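PDB 3S06: motility protein B from Helicobacter pylori, which probably forms, with MotA, the stator of the flagellar motor and may fasten the torque-generating machinery to the cell wall through its periplasmic OmpA-like domain. Local coordinates for residues 41-46 against 95-100; 67-72 against 135-140. One frame throughout, in Å; residues are numbered along the deposited sequence.

How the contacts relate
Both contacts lie inside the periplasmic OmpA-like domain, contact 2 within the sheet and contact 1 on the side of it covered by helix 86-103. Contact 2 joins strands 66-74 and 137-142, and its centre lies about 1 Å from the centre of the chain; contact 1 sets the loop ahead of helix 48-57 against helix 86-103, and the two contact centres are about 12 Å apart. Helix 86-103 connects them: Val97 CG1 lies 3.9 Å from Val69 CG1, and Met98 CB lies 3.9 Å from Val69 CG2. Val97, which also touches Ile43 in contact 1, is shared by both contacts. Along the chain the segments of the two contacts alternate.

Contact 1: 41-46 against 95-100; sequences DAINQD and YRVMKV
Ile43 lies obliquely across the side chain of Arg96, and its CG1 does most of the touching, 3.4 Å from Arg96 CG. The same methylene also covers one face of the guanidinium, displaced toward the rim and 3.3 Å above the plane. Arg96, described here in one of its two modelled conformers, reaches this position by a bend: CG stands anti to the backbone N (chi1 -177°), then chi2 of 71° turns the chain. From Asp41, the backbone O approaches Arg96 CG to 3.5 Å. Arg96 makes no direct hydrogen bond to residues 41-46; instead water 1, in the guanidinium plane, accepts from Arg96 NE at 2.8 Å and also from Ile43 N. Gln45 NE2 approaches the guanidinium edge only loosely, 4.1 Å from Arg96 NH2, its amide plane turned 26° from it. In the OmpA-like fold seen here, this is where the loop between strand 24-29 and helix 48-57 lies along helix 86-103. The terminal methyl of Ile43 faces the buried side of that helix, with Ile43 CD1 4.2 Å from Val97 CG2 and 4.3 Å from Val100 CG2. Met48 and Ile51 of helix 48-57 also contribute. The Asp41 carboxylate forms a salt bridge with Arg82.

Contact 2: 67-72 against 135-140; sequences INVRGF and NRVEIF
Arg70 and Glu138 face each other as a hydrogen-bonded pair of antiparallel strands within the mixed sheet of the OmpA-like domain. Their backbones exchange two bonds, with Arg70 N to Glu138 O nearly straight at 176°. From there the Arg70 side chain can be followed outward. CB rests 4.0 Å from Glu138 CB; the chain then runs extended from CG to NE, and CD comes near both Glu138 OE1 and Phe140 CB. NE lies near Phe140 CB, and CZ stands 4.0 Å from the centroid of the Phe140 ring, a cation-pi stack with the planes 21° apart. At the tip the two nitrogens divide the work. Arg70 NH2 sits over the ring centre, while Arg70 NH1 forms a salt bridge of 3.1 Å with Glu138 OE1, the oxygen lying close to the guanidinium plane.

A second cation-pi pair repeats the pattern in the other direction across the strands, the guanidinium of Arg136 lying flat on Phe72 with centres 3.8 Å apart. Glu138 joins the two pairs, since its OE2 also takes a 2.7 Å salt bridge from Arg136 NE and another from Lys28. Three positive groups round this buried carboxylate would probably favour its ionised form. On the opposite face of the sheet the packing is apolar and tight: Val69 CG1 meets Val137 CG1 at 3.4 Å. Val69 also touches Leu101 of helix 86-103, and Val137 touches Leu34 and Phe35. Where the pairing ends, Phe72 N bonds to Arg136 O at 3.2 Å, and water 2 lies within bonding distance of Phe72 O, at 2.8 Å, and of that same Arg136 O.

Contact 1: 41-46 against 95-100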
loop_
_atom_site.group_PDB
_atom_site.type_symbol
_atom_site.label_atom_id
_atom_site.label_comp_id
_atom_site.label_asym_id
_atom_site.label_seq_id
_atom_site.Cartn_x
_atom_site.Cartn_y
_atom_site.Cartn_z
ATOM N N ASP A 41 5.666 31.714 13.744
ATOM C CA ASP A 41 5.477 30.424 14.408
ATOM C C ASP A 41 4.907 30.562 15.808
ATOM O O ASP A 41 5.023 29.637 16.615
ATOM C CB ASP A 41 6.773 29.599 14.409
ATOM C CG ASP A 41 7.926 30.280 15.164
ATOM O OD1 ASP A 41 7.787 31.449 15.568
ATOM O OD2 ASP A 41 8.982 29.627 15.335
ATOM N N ALA A 42 4.285 31.701 16.100
ATOM C CA ALA A 42 3.734 31.953 17.436
ATOM C C ALA A 42 2.408 31.197 17.639
ATOM O O ALA A 42 1.415 31.473 16.963
ATOM C CB ALA A 42 3.545 33.477 17.667
ATOM N N ILE A 43 2.404 30.225 18.552
ATOM C CA ILE A 43 1.186 29.446 18.846
ATOM C C ILE A 43 0.122 30.335 19.520
ATOM O O ILE A 43 0.445 31.126 20.410
ATOM C CB ILE A 43 1.524 28.257 19.770
ATOM C CG1 ILE A 43 2.428 27.243 19.055
ATOM C CG2 ILE A 43 0.270 27.615 20.399
ATOM C CD1 ILE A 43 1.715 26.331 18.070
ATOM N N ASN A 44 -1.140 30.206 19.089
ATOM C CA ASN A 44 -2.228 30.847 19.784
ATOM C C ASN A 44 -2.581 29.994 21.008
ATOM O O ASN A 44 -3.214 28.948 20.873
ATOM C CB ASN A 44 -3.453 31.003 18.870
ATOM C CG ASN A 44 -4.591 31.756 19.548
ATOM O OD1 ASN A 44 -4.515 32.072 20.738
ATOM N ND2 ASN A 44 -5.642 32.064 18.785
ATOM N N GLN A 45 -2.175 30.445 22.198
ATOM C CA GLN A 45 -2.323 29.590 23.395
ATOM C C GLN A 45 -3.805 29.315 23.689
ATOM O O GLN A 45 -4.160 28.272 24.254
ATOM C CB GLN A 45 -1.590 30.164 24.631
ATOM C CG GLN A 45 -0.069 30.417 24.468
ATOM C CD GLN A 45 0.804 29.153 24.265
ATOM O OE1 GLN A 45 0.537 28.082 24.812
ATOM N NE2 GLN A 45 1.872 29.304 23.484
ATOM N N ASP A 46 -4.673 30.225 23.244
ATOM C CA ASP A 46 -6.109 30.073 23.475
ATOM C C ASP A 46 -6.784 28.994 22.591
ATOM O O ASP A 46 -7.928 28.634 22.843
ATOM C CB ASP A 46 -6.826 31.438 23.399
ATOM C CG ASP A 46 -6.287 32.441 24.417
ATOM O OD1 ASP A 46 -5.915 32.011 25.531
ATOM O OD2 ASP A 46 -6.213 33.654 24.112
ATOM N N TYR A 95 7.723 22.401 13.443
ATOM C CA TYR A 95 8.534 22.061 14.634
ATOM C C TYR A 95 7.838 22.517 15.921
ATOM O O TYR A 95 7.799 21.793 16.929
ATOM C CB TYR A 95 9.923 22.698 14.522
ATOM C CG TYR A 95 10.786 22.497 15.763
ATOM C CD1 TYR A 95 11.384 21.260 16.030
ATOM C CD2 TYR A 95 10.977 23.534 16.667
ATOM C CE1 TYR A 95 12.202 21.073 17.172
ATOM C CE2 TYR A 95 11.774 23.367 17.816
ATOM C CZ TYR A 95 12.376 22.139 18.061
ATOM O OH TYR A 95 13.150 22.009 19.216
ATOM N N ARG A 96 7.276 23.714 15.867
ATOM C CA ARG A 96 6.574 24.267 17.011
ATOM C C ARG A 96 5.398 23.381 17.454
ATOM O O ARG A 96 5.240 23.105 18.645
ATOM C CB ARG A 96 6.143 25.698 16.683
ATOM C CG ARG A 96 5.473 26.426 17.795
ATOM C CD ARG A 96 6.465 26.780 18.878
ATOM N NE ARG A 96 5.747 27.114 20.096
ATOM C CZ ARG A 96 5.439 26.240 21.039
ATOM N NH1 ARG A 96 5.812 24.947 20.922
ATOM N NH2 ARG A 96 4.770 26.675 22.104
ATOM N N VAL A 97 4.590 22.927 16.494
ATOM C CA VAL A 97 3.436 22.060 16.769
ATOM C C VAL A 97 3.917 20.690 17.265
ATOM O O VAL A 97 3.350 20.118 18.205
ATOM C CB VAL A 97 2.536 21.912 15.531
ATOM C CG1 VAL A 97 1.501 20.809 15.750
ATOM C CG2 VAL A 97 1.863 23.263 15.228
ATOM N N MET A 98 4.978 20.170 16.652
ATOM C CA MET A 98 5.567 18.934 17.147
ATOM C C MET A 98 5.960 19.035 18.646
ATOM O O MET A 98 5.716 18.113 19.434
ATOM C CB MET A 98 6.794 18.542 16.304
ATOM C CG MET A 98 7.284 17.088 16.577
ATOM S SD MET A 98 8.924 16.814 15.868
ATOM C CE MET A 98 9.926 17.779 17.005
ATOM N N LYS A 99 6.602 20.137 19.022
ATOM C CA LYS A 99 6.995 20.350 20.429
ATOM C C LYS A 99 5.775 20.443 21.360
ATOM O O LYS A 99 5.843 19.980 22.498
ATOM C CB LYS A 99 7.892 21.584 20.565
ATOM C CG LYS A 99 9.255 21.435 19.845
ATOM C CD LYS A 99 10.102 20.300 20.444
ATOM C CE LYS A 99 10.711 20.673 21.793
ATOM N NZ LYS A 99 11.788 19.720 22.233
ATOM N N VAL A 100 4.679 21.050 20.889
ATOM C CA VAL A 100 3.451 21.087 21.708
ATOM C C VAL A 100 2.913 19.660 21.939
ATOM O O VAL A 100 2.480 19.312 23.056
ATOM C CB VAL A 100 2.347 21.994 21.111
ATOM C CG1 VAL A 100 1.083 21.928 21.978
ATOM C CG2 VAL A 100 2.832 23.438 20.993
HETATM O O HOH W 1 4.784 29.699 20.131
#

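Contact 2: 67-72 against 135-140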
loop_
_atom_site.group_PDB
_atom_site.type_symbol
_atom_site.label_atom_id
_atom_site.label_comp_id
_atom_site.label_asym_id
_atom_site.label_seq_id
_atom_site.Cartn_x
_atom_site.Cartn_y
_atom_site.Cartn_z
ATOM N N ILE A 67 4.441 9.543 13.435
ATOM C CA ILE A 67 3.689 10.795 13.382
ATOM C C ILE A 67 4.585 11.892 12.799
ATOM O O ILE A 67 5.627 12.238 13.388
ATOM C CB ILE A 67 3.239 11.177 14.821
ATOM C CG1 ILE A 67 2.386 10.029 15.390
ATOM C CG2 ILE A 67 2.406 12.481 14.804
ATOM C CD1 ILE A 67 2.263 10.055 16.942
ATOM N N ASN A 68 4.188 12.447 11.651
ATOM C CA ASN A 68 5.013 13.442 10.988
ATOM C C ASN A 68 4.219 14.733 10.892
ATOM O O ASN A 68 3.137 14.753 10.296
ATOM C CB ASN A 68 5.412 12.941 9.586
ATOM C CG ASN A 68 6.262 13.951 8.816
ATOM O OD1 ASN A 68 5.831 14.434 7.760
ATOM N ND2 ASN A 68 7.474 14.241 9.302
ATOM N N VAL A 69 4.756 15.797 11.492
ATOM C CA VAL A 69 4.094 17.089 11.504
ATOM C C VAL A 69 4.589 17.927 10.313
ATOM O O VAL A 69 5.759 18.290 10.259
ATOM C CB VAL A 69 4.350 17.827 12.843
ATOM C CG1 VAL A 69 3.544 19.115 12.870
ATOM C CG2 VAL A 69 4.005 16.918 14.077
ATOM N N ARG A 70 3.674 18.248 9.386
ATOM C CA ARG A 70 4.032 18.870 8.099
ATOM C C ARG A 70 3.560 20.314 7.957
ATOM O O ARG A 70 2.381 20.595 8.149
ATOM C CB ARG A 70 3.375 18.076 6.963
ATOM C CG ARG A 70 3.673 16.565 6.959
ATOM C CD ARG A 70 2.731 15.948 5.914
ATOM N NE ARG A 70 3.203 14.715 5.348
ATOM C CZ ARG A 70 2.585 14.118 4.333
ATOM N NH1 ARG A 70 1.466 14.624 3.814
ATOM N NH2 ARG A 70 3.074 13.013 3.851
ATOM N N GLY A 71 4.470 21.203 7.578
ATOM C CA GLY A 71 4.163 22.635 7.436
ATOM C C GLY A 71 4.105 23.040 5.980
ATOM O O GLY A 71 4.925 22.571 5.174
ATOM N N PHE A 72 3.128 23.897 5.642
ATOM C CA PHE A 72 2.918 24.408 4.293
ATOM C C PHE A 72 2.763 25.918 4.364
ATOM O O PHE A 72 2.273 26.446 5.371
ATOM C CB PHE A 72 1.609 23.842 3.689
ATOM C CG PHE A 72 1.626 22.359 3.477
ATOM C CD1 PHE A 72 1.851 21.838 2.212
ATOM C CD2 PHE A 72 1.377 21.478 4.549
ATOM C CE1 PHE A 72 1.866 20.447 1.995
ATOM C CE2 PHE A 72 1.406 20.082 4.361
ATOM C CZ PHE A 72 1.648 19.566 3.081
ATOM N N ASN A 135 -1.829 27.586 4.393
ATOM C CA ASN A 135 -0.839 27.742 5.451
ATOM C C ASN A 135 -1.057 26.762 6.621
ATOM O O ASN A 135 -0.724 27.050 7.786
ATOM C CB ASN A 135 -0.840 29.207 5.917
ATOM C CG ASN A 135 -0.295 30.119 4.840
ATOM O OD1 ASN A 135 0.921 30.185 4.645
ATOM N ND2 ASN A 135 -1.187 30.766 4.075
ATOM N N ARG A 136 -1.576 25.582 6.300
ATOM C CA ARG A 136 -1.924 24.598 7.339
ATOM C C ARG A 136 -0.689 23.907 7.888
ATOM O O ARG A 136 0.401 23.955 7.290
ATOM C CB ARG A 136 -2.859 23.510 6.764
ATOM C CG ARG A 136 -2.153 22.568 5.752
ATOM C CD ARG A 136 -3.174 21.744 4.958
ATOM N NE ARG A 136 -2.513 20.939 3.933
ATOM C CZ ARG A 136 -2.136 21.387 2.742
ATOM N NH1 ARG A 136 -2.309 22.671 2.411
ATOM N NH2 ARG A 136 -1.537 20.551 1.879
ATOM N N VAL A 137 -0.873 23.265 9.036
ATOM C CA VAL A 137 -0.006 22.188 9.437
ATOM C C VAL A 137 -0.812 20.883 9.336
ATOM O O VAL A 137 -1.995 20.838 9.704
ATOM C CB VAL A 137 0.548 22.433 10.847
ATOM C CG1 VAL A 137 1.237 21.187 11.401
ATOM C CG2 VAL A 137 1.541 23.634 10.841
ATOM N N GLU A 138 -0.178 19.827 8.820
ATOM C CA GLU A 138 -0.802 18.515 8.771
ATOM C C GLU A 138 -0.172 17.583 9.765
ATOM O O GLU A 138 1.030 17.681 10.035
ATOM C CB GLU A 138 -0.566 17.891 7.385
ATOM C CG GLU A 138 -1.369 18.537 6.307
ATOM C CD GLU A 138 -1.184 17.885 4.951
ATOM O OE1 GLU A 138 -0.296 17.000 4.790
ATOM O OE2 GLU A 138 -1.951 18.277 4.053
ATOM N N ILE A 139 -0.967 16.689 10.343
ATOM C CA ILE A 139 -0.361 15.604 11.095
ATOM C C ILE A 139 -0.609 14.355 10.268
ATOM O O ILE A 139 -1.752 13.998 9.964
ATOM C CB ILE A 139 -0.915 15.459 12.516
ATOM C CG1 ILE A 139 -0.827 16.788 13.258
ATOM C CG2 ILE A 139 -0.125 14.364 13.294
ATOM C CD1 ILE A 139 -1.506 16.756 14.575
ATOM N N PHE A 140 0.485 13.713 9.892
ATOM C CA PHE A 140 0.438 12.575 8.958
ATOM C C PHE A 140 0.843 11.328 9.727
ATOM O O PHE A 140 1.908 11.311 10.389
ATOM C CB PHE A 140 1.383 12.843 7.786
ATOM C CG PHE A 140 1.496 11.689 6.815
ATOM C CD1 PHE A 140 0.385 11.250 6.110
ATOM C CD2 PHE A 140 2.719 11.046 6.616
ATOM C CE1 PHE A 140 0.497 10.168 5.194
ATOM C CE2 PHE A 140 2.835 9.984 5.703
ATOM C CZ PHE A 140 1.697 9.544 5.007
HETATM O O HOH W 2 2.357 26.008 8.149
#